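Local structure of PreproPTTH (5AOQ) at residues E22-G27 with I35-C40; S30-I35 with I61-R66; K55-S60 with S93-C98. The protein is the precursor of prothoracicotropic hormone, whose mature cystine-knot part binds the receptor tyrosine kinase Torso and so is thought to set the timing of insect metamorphosis. The protein carries 1 engineered substitution. One frame throughout, in Å; residues are numbered along the deposited sequence.

Interaction 1 (E22-G27 with I35-C40); sequences EIEDLG and IETRNC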
loop_
_atom_site.group_PDB
_atom_site.type_symbol
_atom_site.label_atom_id
_atom_site.label_comp_id
_atom_site.label_asym_id
_atom_site.label_seq_id
_atom_site.Cartn_x
_atom_site.Cartn_y
_atom_site.Cartn_z
ATOM N N GLU D 22 18.823 5.704 6.610
ATOM C CA GLU D 22 18.863 6.068 5.201
ATOM C C GLU D 22 17.476 5.877 4.606
ATOM O O GLU D 22 16.633 5.195 5.193
ATOM C CB GLU D 22 19.891 5.226 4.442
ATOM C CG GLU D 22 21.323 5.416 4.914
ATOM C CD GLU D 22 22.321 4.643 4.074
ATOM O OE1 GLU D 22 21.889 3.858 3.204
ATOM O OE2 GLU D 22 23.540 4.823 4.283
ATOM N N ILE D 23 17.245 6.475 3.442
ATOM C CA ILE D 23 15.948 6.396 2.783
ATOM C C ILE D 23 16.062 5.603 1.490
ATOM O O ILE D 23 17.008 5.780 0.721
ATOM C CB ILE D 23 15.377 7.795 2.478
ATOM C CG1 ILE D 23 15.261 8.607 3.772
ATOM C CG2 ILE D 23 14.018 7.675 1.784
ATOM C CD1 ILE D 23 14.794 10.035 3.577
ATOM N N GLU D 24 15.087 4.729 1.265
ATOM C CA GLU D 24 15.000 3.961 0.031
ATOM C C GLU D 24 13.829 4.483 -0.796
ATOM O O GLU D 24 12.685 4.482 -0.341
ATOM C CB GLU D 24 14.837 2.473 0.338
ATOM C CG GLU D 24 15.050 1.560 -0.856
ATOM C CD GLU D 24 14.918 0.092 -0.496
ATOM O OE1 GLU D 24 14.762 -0.215 0.705
ATOM O OE2 GLU D 24 14.971 -0.753 -1.414
ATOM N N ASP D 25 14.129 4.936 -2.009
ATOM C CA ASP D 25 13.139 5.588 -2.860
ATOM C C ASP D 25 12.142 4.613 -3.481
ATOM O O ASP D 25 10.937 4.850 -3.450
ATOM C CB ASP D 25 13.837 6.372 -3.971
ATOM C CG ASP D 25 12.907 7.341 -4.671
ATOM O OD1 ASP D 25 12.207 6.919 -5.615
ATOM O OD2 ASP D 25 12.873 8.527 -4.277
ATOM N N LEU D 26 12.655 3.535 -4.071
ATOM C CA LEU D 26 11.821 2.525 -4.725
ATOM C C LEU D 26 10.959 3.115 -5.840
ATOM O O LEU D 26 10.021 2.472 -6.314
ATOM C CB LEU D 26 10.918 1.820 -3.706
ATOM C CG LEU D 26 11.602 0.975 -2.632
ATOM C CD1 LEU D 26 10.579 0.488 -1.622
ATOM C CD2 LEU D 26 12.332 -0.201 -3.261
ATOM N N GLY D 27 11.276 4.335 -6.265
ATOM C CA GLY D 27 10.521 4.985 -7.318
ATOM C C GLY D 27 9.124 5.376 -6.877
ATOM O O GLY D 27 8.631 4.920 -5.845
ATOM N N ILE D 35 11.062 4.536 1.954
ATOM C CA ILE D 35 11.228 3.498 2.968
ATOM C C ILE D 35 12.365 3.854 3.920
ATOM O O ILE D 35 13.417 4.332 3.496
ATOM C CB ILE D 35 11.501 2.114 2.320
ATOM C CG1 ILE D 35 10.198 1.347 2.106
ATOM C CG2 ILE D 35 12.434 1.257 3.179
ATOM C CD1 ILE D 35 9.115 2.129 1.401
ATOM N N GLU D 36 12.138 3.611 5.207
ATOM C CA GLU D 36 13.140 3.865 6.236
ATOM C C GLU D 36 14.068 2.663 6.392
ATOM O O GLU D 36 13.611 1.550 6.655
ATOM C CB GLU D 36 12.460 4.193 7.568
ATOM C CG GLU D 36 13.421 4.476 8.713
ATOM C CD GLU D 36 12.703 4.852 9.995
ATOM O OE1 GLU D 36 11.498 5.173 9.935
ATOM O OE2 GLU D 36 13.344 4.825 11.066
ATOM N N THR D 37 15.368 2.896 6.225
ATOM C CA THR D 37 16.369 1.837 6.337
ATOM C C THR D 37 17.414 2.182 7.396
ATOM O O THR D 37 18.085 3.207 7.298
ATOM C CB THR D 37 17.079 1.595 4.988
ATOM O OG1 THR D 37 16.107 1.286 3.983
ATOM C CG2 THR D 37 18.079 0.448 5.095
ATOM N N ARG D 38 17.551 1.313 8.396
ATOM C CA ARG D 38 18.504 1.522 9.484
ATOM C C ARG D 38 19.693 0.575 9.357
ATOM O O ARG D 38 19.646 -0.557 9.836
ATOM C CB ARG D 38 17.819 1.320 10.838
ATOM C CG ARG D 38 16.646 2.256 11.080
ATOM C CD ARG D 38 15.857 1.855 12.313
ATOM N NE ARG D 38 14.701 2.719 12.529
ATOM C CZ ARG D 38 13.783 2.523 13.470
ATOM N NH1 ARG D 38 13.878 1.487 14.294
ATOM N NH2 ARG D 38 12.763 3.363 13.586
ATOM N N ASN D 39 20.764 1.050 8.727
ATOM C CA ASN D 39 21.951 0.229 8.508
ATOM C C ASN D 39 22.925 0.345 9.675
ATOM O O ASN D 39 22.647 1.034 10.654
ATOM C CB ASN D 39 22.644 0.632 7.205
ATOM C CG ASN D 39 21.722 0.550 6.007
ATOM O OD1 ASN D 39 21.458 1.553 5.342
ATOM N ND2 ASN D 39 21.224 -0.648 5.724
ATOM N N CYS D 40 24.061 -0.338 9.565
ATOM C CA CYS D 40 25.105 -0.269 10.583
ATOM C C CYS D 40 26.176 0.740 10.184
ATOM O O CYS D 40 27.168 0.386 9.547
ATOM C CB CYS D 40 25.741 -1.642 10.802
ATOM S SG CYS D 40 24.642 -2.898 11.506
#
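Glu-22 and Glu-24 face Thr-37 and Ile-35 as the hydrogen-bonded pairs of an antiparallel beta hairpin, one of the two-stranded arms of this cystine-knot hormone. Four main-chain bonds join strands 22-24 and 35-39, whose axes approach to 4.7 Å. The straightest runs from Glu-24 N to Ile-35 O, with 168° at the hydrogen. Packing is tight on the face carrying Glu-24, Ile-35 and Thr-37. There the side chains of Glu-24 and Ile-35 lie alongside each other, pointing the same way, with Glu-24 CB 3.9 Å from Ile-35 CG2. Because Glu-24 holds CG opposite its backbone N (chi1 -167°) and stays extended, OE1 also reaches Ile-35 CG2, at 3.7 Å, while OE2 is bonded by His-90. Past the strand end, Leu-26 turns its CD1 onto Ile-35 CD1 at 3.7 Å. Glu-22 lies at the outer margin of this face, its chain crossing that of Asn-39 at about a right angle. An alanine here would take away that crossing chain and is likely to leave this flank of the strand less covered. The face of Ile-23 and Glu-36 is the loose one, for these two side chains do not touch. Ile-23 packs instead on Phe-34 and on Ala-192 of the Torso chain. Glu-36 turns to Arg-38, whose NE and NH2 both grip OE2 from the same side of the carboxylate plane, NE at 2.9 Å.

Interaction 2 (S30-I35 with I61-R66); sequences SVPRFI and ITILKR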
loop_
_atom_site.group_PDB
_atom_site.type_symbol
_atom_site.label_atom_id
_atom_site.label_comp_id
_atom_site.label_asym_id
_atom_site.label_seq_id
_atom_site.Cartn_x
_atom_site.Cartn_y
_atom_site.Cartn_z
ATOM N N SER D 30 5.969 2.761 -6.418
ATOM C CA SER D 30 5.650 2.033 -5.194
ATOM C C SER D 30 4.641 2.811 -4.362
ATOM O O SER D 30 4.741 4.034 -4.240
ATOM C CB SER D 30 6.916 1.773 -4.375
ATOM O OG SER D 30 7.858 1.013 -5.113
ATOM N N VAL D 31 3.667 2.106 -3.794
ATOM C CA VAL D 31 2.669 2.748 -2.948
ATOM C C VAL D 31 3.367 3.320 -1.715
ATOM O O VAL D 31 3.222 4.506 -1.422
ATOM C CB VAL D 31 1.537 1.768 -2.551
ATOM C CG1 VAL D 31 0.676 2.343 -1.427
ATOM C CG2 VAL D 31 0.688 1.434 -3.763
ATOM N N PRO D 32 4.132 2.484 -0.992
ATOM C CA PRO D 32 5.043 3.054 0.003
ATOM C C PRO D 32 6.328 3.513 -0.672
ATOM O O PRO D 32 7.255 2.718 -0.825
ATOM C CB PRO D 32 5.293 1.886 0.956
ATOM C CG PRO D 32 5.190 0.688 0.086
ATOM C CD PRO D 32 4.132 1.010 -0.942
ATOM N N ARG D 33 6.378 4.772 -1.093
ATOM C CA ARG D 33 7.523 5.269 -1.842
ATOM C C ARG D 33 8.766 5.288 -0.962
ATOM O O ARG D 33 9.648 4.443 -1.102
ATOM C CB ARG D 33 7.244 6.669 -2.392
ATOM C CG ARG D 33 8.383 7.241 -3.221
ATOM C CD ARG D 33 8.005 8.565 -3.856
ATOM N NE ARG D 33 9.099 9.124 -4.646
ATOM C CZ ARG D 33 8.997 10.210 -5.405
ATOM N NH1 ARG D 33 7.848 10.868 -5.485
ATOM N NH2 ARG D 33 10.049 10.643 -6.088
ATOM N N PHE D 34 8.821 6.241 -0.040
ATOM C CA PHE D 34 9.981 6.390 0.824
ATOM C C PHE D 34 9.995 5.331 1.921
ATOM O O PHE D 34 9.058 5.237 2.715
ATOM C CB PHE D 34 9.998 7.784 1.449
ATOM C CG PHE D 34 9.974 8.898 0.445
ATOM C CD1 PHE D 34 11.143 9.321 -0.164
ATOM C CD2 PHE D 34 8.784 9.517 0.105
ATOM C CE1 PHE D 34 11.128 10.346 -1.087
ATOM C CE2 PHE D 34 8.761 10.543 -0.819
ATOM C CZ PHE D 34 9.934 10.957 -1.417
ATOM N N ILE D 35 11.062 4.536 1.954
ATOM C CA ILE D 35 11.228 3.498 2.968
ATOM C C ILE D 35 12.365 3.854 3.920
ATOM O O ILE D 35 13.417 4.332 3.496
ATOM C CB ILE D 35 11.501 2.114 2.320
ATOM C CG1 ILE D 35 10.198 1.347 2.106
ATOM C CG2 ILE D 35 12.434 1.257 3.179
ATOM C CD1 ILE D 35 9.115 2.129 1.401
ATOM N N ILE D 61 9.012 -6.148 4.692
ATOM C CA ILE D 61 7.833 -5.302 4.519
ATOM C C ILE D 61 7.216 -5.566 3.149
ATOM O O ILE D 61 7.888 -6.064 2.244
ATOM C CB ILE D 61 8.168 -3.804 4.659
ATOM C CG1 ILE D 61 9.285 -3.409 3.688
ATOM C CG2 ILE D 61 8.572 -3.490 6.093
ATOM C CD1 ILE D 61 9.525 -1.917 3.600
ATOM N N THR D 62 5.936 -5.232 3.004
ATOM C CA THR D 62 5.212 -5.482 1.762
ATOM C C THR D 62 5.105 -4.219 0.907
ATOM O O THR D 62 4.729 -3.156 1.400
ATOM C CB THR D 62 3.795 -6.015 2.048
ATOM O OG1 THR D 62 3.871 -7.142 2.928
ATOM C CG2 THR D 62 3.107 -6.429 0.759
ATOM N N ILE D 63 5.443 -4.353 -0.374
ATOM C CA ILE D 63 5.313 -3.261 -1.340
ATOM C C ILE D 63 4.442 -3.696 -2.519
ATOM O O ILE D 63 4.453 -4.865 -2.903
ATOM C CB ILE D 63 6.696 -2.787 -1.851
ATOM C CG1 ILE D 63 7.445 -2.052 -0.741
ATOM C CG2 ILE D 63 6.560 -1.872 -3.068
ATOM C CD1 ILE D 63 8.387 -2.929 0.029
ATOM N N LEU D 64 3.703 -2.747 -3.090
ATOM C CA LEU D 64 2.809 -3.024 -4.212
ATOM C C LEU D 64 3.404 -2.542 -5.534
ATOM O O LEU D 64 3.970 -1.451 -5.604
ATOM C CB LEU D 64 1.448 -2.360 -3.986
ATOM C CG LEU D 64 0.662 -2.784 -2.742
ATOM C CD1 LEU D 64 -0.656 -2.034 -2.661
ATOM C CD2 LEU D 64 0.417 -4.281 -2.731
ATOM N N LYS D 65 3.272 -3.363 -6.576
ATOM C CA LYS D 65 3.788 -3.028 -7.906
ATOM C C LYS D 65 2.671 -2.532 -8.830
ATOM O O LYS D 65 1.491 -2.707 -8.532
ATOM C CB LYS D 65 4.488 -4.240 -8.525
ATOM C CG LYS D 65 5.621 -4.809 -7.675
ATOM C CD LYS D 65 6.825 -3.874 -7.606
ATOM C CE LYS D 65 7.623 -3.881 -8.902
ATOM N NZ LYS D 65 8.855 -3.047 -8.808
ATOM N N ARG D 66 3.054 -1.934 -9.958
ATOM C CA ARG D 66 2.113 -1.228 -10.831
ATOM C C ARG D 66 1.802 -1.970 -12.140
ATOM O O ARG D 66 2.144 -3.142 -12.302
ATOM C CB ARG D 66 2.663 0.173 -11.134
ATOM C CG ARG D 66 2.291 1.213 -10.094
ATOM C CD ARG D 66 2.837 2.583 -10.462
ATOM N NE ARG D 66 2.207 3.131 -11.663
ATOM C CZ ARG D 66 1.108 3.880 -11.666
ATOM N NH1 ARG D 66 0.490 4.181 -10.530
ATOM N NH2 ARG D 66 0.619 4.331 -12.814
#
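Pro-32 lays the CG corner of its ring on Ile-63, 3.6 Å from CG1, at the middle of a contact made by apolar packing between a loop and a beta strand. Ile-63 serves two neighbours with its two branches. With CG1 set beside its backbone N (chi1 -71°), that branch faces Pro-32, whereas CG2 sits against Ser-30, 3.8 Å from OG. One residue further along the strand, Val-31 and Leu-64 lie side by side and point the same way. Val-31 CG2 touches both Leu-64 CB and Leu-64 CD1, each at 3.9 Å, so the valine methyl bears on the base and on one end of the leucine. At the other end of the contact, Ile-35 and Ile-61 slide past each other in opposite directions, and Ile-35 CG1 meets Ile-61 CD1 at 3.7 Å. Placing CG1 of Ile-61 between its backbone N and carbonyl carbon (chi1 55°) sends that extended branch toward Ile-35.

In the next shell, the loop is positioned by the hydrogen bond from Ser-30 OG to Leu-26 O, and the strand by main-chain bonds of Ile-63 with Glu-88 and of Lys-65 with Val-86. Trp-85 lies against both Val-31 and Leu-64, while Ile-77 of the second subunit packs on Val-31 and Leu-64 of that subunit on its own counterpart. Phe-34 leaves this packing altogether and stacks on His-202 of the Torso chain. The result is the tip loop of one hairpin laid along a strand of the other, side-by-side arms of the kind that extend from the knot in cystine-knot growth factors.

Interaction 3 (K55-S60 with S93-C98); sequences KESLYS and SVACLC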
loop_
_atom_site.group_PDB
_atom_site.type_symbol
_atom_site.label_atom_id
_atom_site.label_comp_id
_atom_site.label_asym_id
_atom_site.label_seq_id
_atom_site.Cartn_x
_atom_site.Cartn_y
_atom_site.Cartn_z
ATOM N N LYS D 55 25.377 -7.091 13.189
ATOM C CA LYS D 55 24.534 -7.520 12.081
ATOM C C LYS D 55 23.573 -6.400 11.751
ATOM O O LYS D 55 23.364 -5.503 12.562
ATOM C CB LYS D 55 23.733 -8.784 12.439
ATOM C CG LYS D 55 22.462 -8.505 13.274
ATOM C CD LYS D 55 21.568 -9.724 13.455
ATOM C CE LYS D 55 20.360 -9.363 14.314
ATOM N NZ LYS D 55 19.280 -10.384 14.315
ATOM N N GLU D 56 22.988 -6.460 10.561
ATOM C CA GLU D 56 21.906 -5.562 10.203
ATOM C C GLU D 56 20.628 -6.388 10.287
ATOM O O GLU D 56 20.495 -7.417 9.624
ATOM C CB GLU D 56 22.120 -4.944 8.817
ATOM C CG GLU D 56 22.105 -5.910 7.646
ATOM C CD GLU D 56 22.321 -5.208 6.319
ATOM O OE1 GLU D 56 22.290 -3.959 6.293
ATOM O OE2 GLU D 56 22.521 -5.903 5.301
ATOM N N SER D 57 19.700 -5.954 11.131
ATOM C CA SER D 57 18.482 -6.715 11.377
ATOM C C SER D 57 17.520 -6.589 10.205
ATOM O O SER D 57 16.901 -5.546 10.005
ATOM C CB SER D 57 17.809 -6.244 12.666
ATOM O OG SER D 57 16.677 -7.039 12.969
ATOM N N LEU D 58 17.402 -7.663 9.432
ATOM C CA LEU D 58 16.514 -7.676 8.279
ATOM C C LEU D 58 15.060 -7.866 8.693
ATOM O O LEU D 58 14.738 -8.752 9.487
ATOM C CB LEU D 58 16.920 -8.785 7.307
ATOM C CG LEU D 58 18.297 -8.652 6.655
ATOM C CD1 LEU D 58 18.612 -9.896 5.840
ATOM C CD2 LEU D 58 18.378 -7.405 5.784
ATOM N N TYR D 59 14.191 -7.020 8.149
ATOM C CA TYR D 59 12.757 -7.104 8.399
ATOM C C TYR D 59 12.004 -6.991 7.079
ATOM O O TYR D 59 12.267 -6.090 6.282
ATOM C CB TYR D 59 12.309 -6.009 9.368
ATOM C CG TYR D 59 10.829 -6.035 9.677
ATOM C CD1 TYR D 59 10.329 -6.815 10.711
ATOM C CD2 TYR D 59 9.932 -5.277 8.936
ATOM C CE1 TYR D 59 8.976 -6.843 10.996
ATOM C CE2 TYR D 59 8.578 -5.297 9.214
ATOM C CZ TYR D 59 8.106 -6.081 10.245
ATOM O OH TYR D 59 6.760 -6.103 10.525
ATOM N N SER D 60 11.073 -7.914 6.855
ATOM C CA SER D 60 10.323 -7.969 5.604
ATOM C C SER D 60 9.083 -7.083 5.636
ATOM O O SER D 60 8.218 -7.245 6.497
ATOM C CB SER D 60 9.912 -9.410 5.291
ATOM O OG SER D 60 11.042 -10.215 5.006
ATOM N N SER D 93 17.044 -3.525 6.385
ATOM C CA SER D 93 17.700 -3.328 7.669
ATOM C C SER D 93 16.857 -2.410 8.539
ATOM O O SER D 93 16.431 -1.346 8.094
ATOM C CB SER D 93 19.099 -2.740 7.483
ATOM O OG SER D 93 19.755 -2.592 8.731
ATOM N N VAL D 94 16.621 -2.830 9.778
ATOM C CA VAL D 94 15.754 -2.085 10.683
ATOM C C VAL D 94 16.391 -1.946 12.068
ATOM O O VAL D 94 15.820 -1.331 12.970
ATOM C CB VAL D 94 14.371 -2.767 10.794
ATOM C CG1 VAL D 94 14.424 -3.985 11.720
ATOM C CG2 VAL D 94 13.326 -1.772 11.259
ATOM N N ALA D 95 17.578 -2.519 12.233
ATOM C CA ALA D 95 18.329 -2.388 13.475
ATOM C C ALA D 95 19.740 -2.913 13.265
ATOM O O ALA D 95 19.994 -3.650 12.313
ATOM C CB ALA D 95 17.640 -3.142 14.608
ATOM N N CYS D 96 20.653 -2.519 14.148
ATOM C CA CYS D 96 22.014 -3.041 14.132
ATOM C C CYS D 96 22.294 -3.746 15.456
ATOM O O CYS D 96 22.267 -3.118 16.516
ATOM C CB CYS D 96 23.030 -1.925 13.885
ATOM S SG CYS D 96 24.689 -2.537 13.506
ATOM N N LEU D 97 22.559 -5.048 15.387
ATOM C CA LEU D 97 22.671 -5.882 16.581
ATOM C C LEU D 97 23.958 -6.708 16.566
ATOM O O LEU D 97 24.445 -7.088 15.506
ATOM C CB LEU D 97 21.445 -6.791 16.687
ATOM C CG LEU D 97 20.102 -6.049 16.650
ATOM C CD1 LEU D 97 18.927 -7.010 16.520
ATOM C CD2 LEU D 97 19.936 -5.181 17.886
ATOM N N CYS D 98 24.497 -6.984 17.750
ATOM C CA CYS D 98 25.803 -7.628 17.871
ATOM C C CYS D 98 25.699 -9.151 17.997
ATOM O O CYS D 98 26.188 -9.736 18.964
ATOM C CB CYS D 98 26.557 -7.056 19.077
ATOM S SG CYS D 98 28.334 -7.505 19.130
#
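Lys-55 pairs with Leu-97, and Ser-57 bonds to Ala-95, in the antiparallel ladder of strands 55-60 and 93-97, the two axes lying 149° apart in direction. Lys-55 N and O pair with Leu-97 O and N, the second bond measuring 3.0 Å from Leu-97 N to Lys-55 O. Ser-57 divides its bonds between two residues: its N donates to Ala-95 O almost linearly, at 176°, and its O accepts from Val-94 N at 2.7 Å. That division marks a beta bulge, since Glu-56 pairs with Cys-96 but Leu-58 with Ser-93, leaving Ser-57 alone across from both Val-94 and Ala-95.

CA-H...O contacts reinforce the ladder, as where Ser-93 CA lies 3.3 Å from Ser-57 O.

Among the side chains, Lys-55 and Leu-97 run alongside each other, pointing the same way. The extended lysine chain brings CE to 3.5 Å from Leu-97 CD1, so its aliphatic part lies along the leucine. Ser-57 CB meets Ala-95 CB at 3.7 Å. Tyr-59 touches Val-94 only near its root, CB to CG1 at 3.8 Å; its ring leads away, and its OH bonds to Glu-36 O of the second subunit. Val-94 packs on Val-94, and Ala-95 on Ala-95, of the second subunit, which puts the bulge at the dimer interface.

Covalent links complete the account. Cys-96 holds SG opposite its backbone N (chi1 -168°), where it joins Cys-40, and Cys-98 joins Cys-48. With the Cys-17 to Cys-54 bridge, these disulfides form a cystine knot, consistent with the growth-factor kind in which the first bridge threads a ring closed by the other two.

In the fold
From the N terminus, interaction 1 comes first: it closes the short loop between strands 20-24 and 35-39 into a hairpin. Interaction 2 starts inside that loop, at 30-35, and reaches forward to 61-66, so it crosses interaction 1 along the chain and shares Ile-35 with it, tying the first hairpin to the second. Interaction 3 follows interaction 1 in series but crosses interaction 2, closing the longer loop between strands 55-65 and 86-97. The centres of interactions 2 and 3 are about 20 Å apart, and both use strand 55-65. The Cys-40 to Cys-96 disulfide links interactions 1 and 3 at the knot, and all three contacts touch the second subunit.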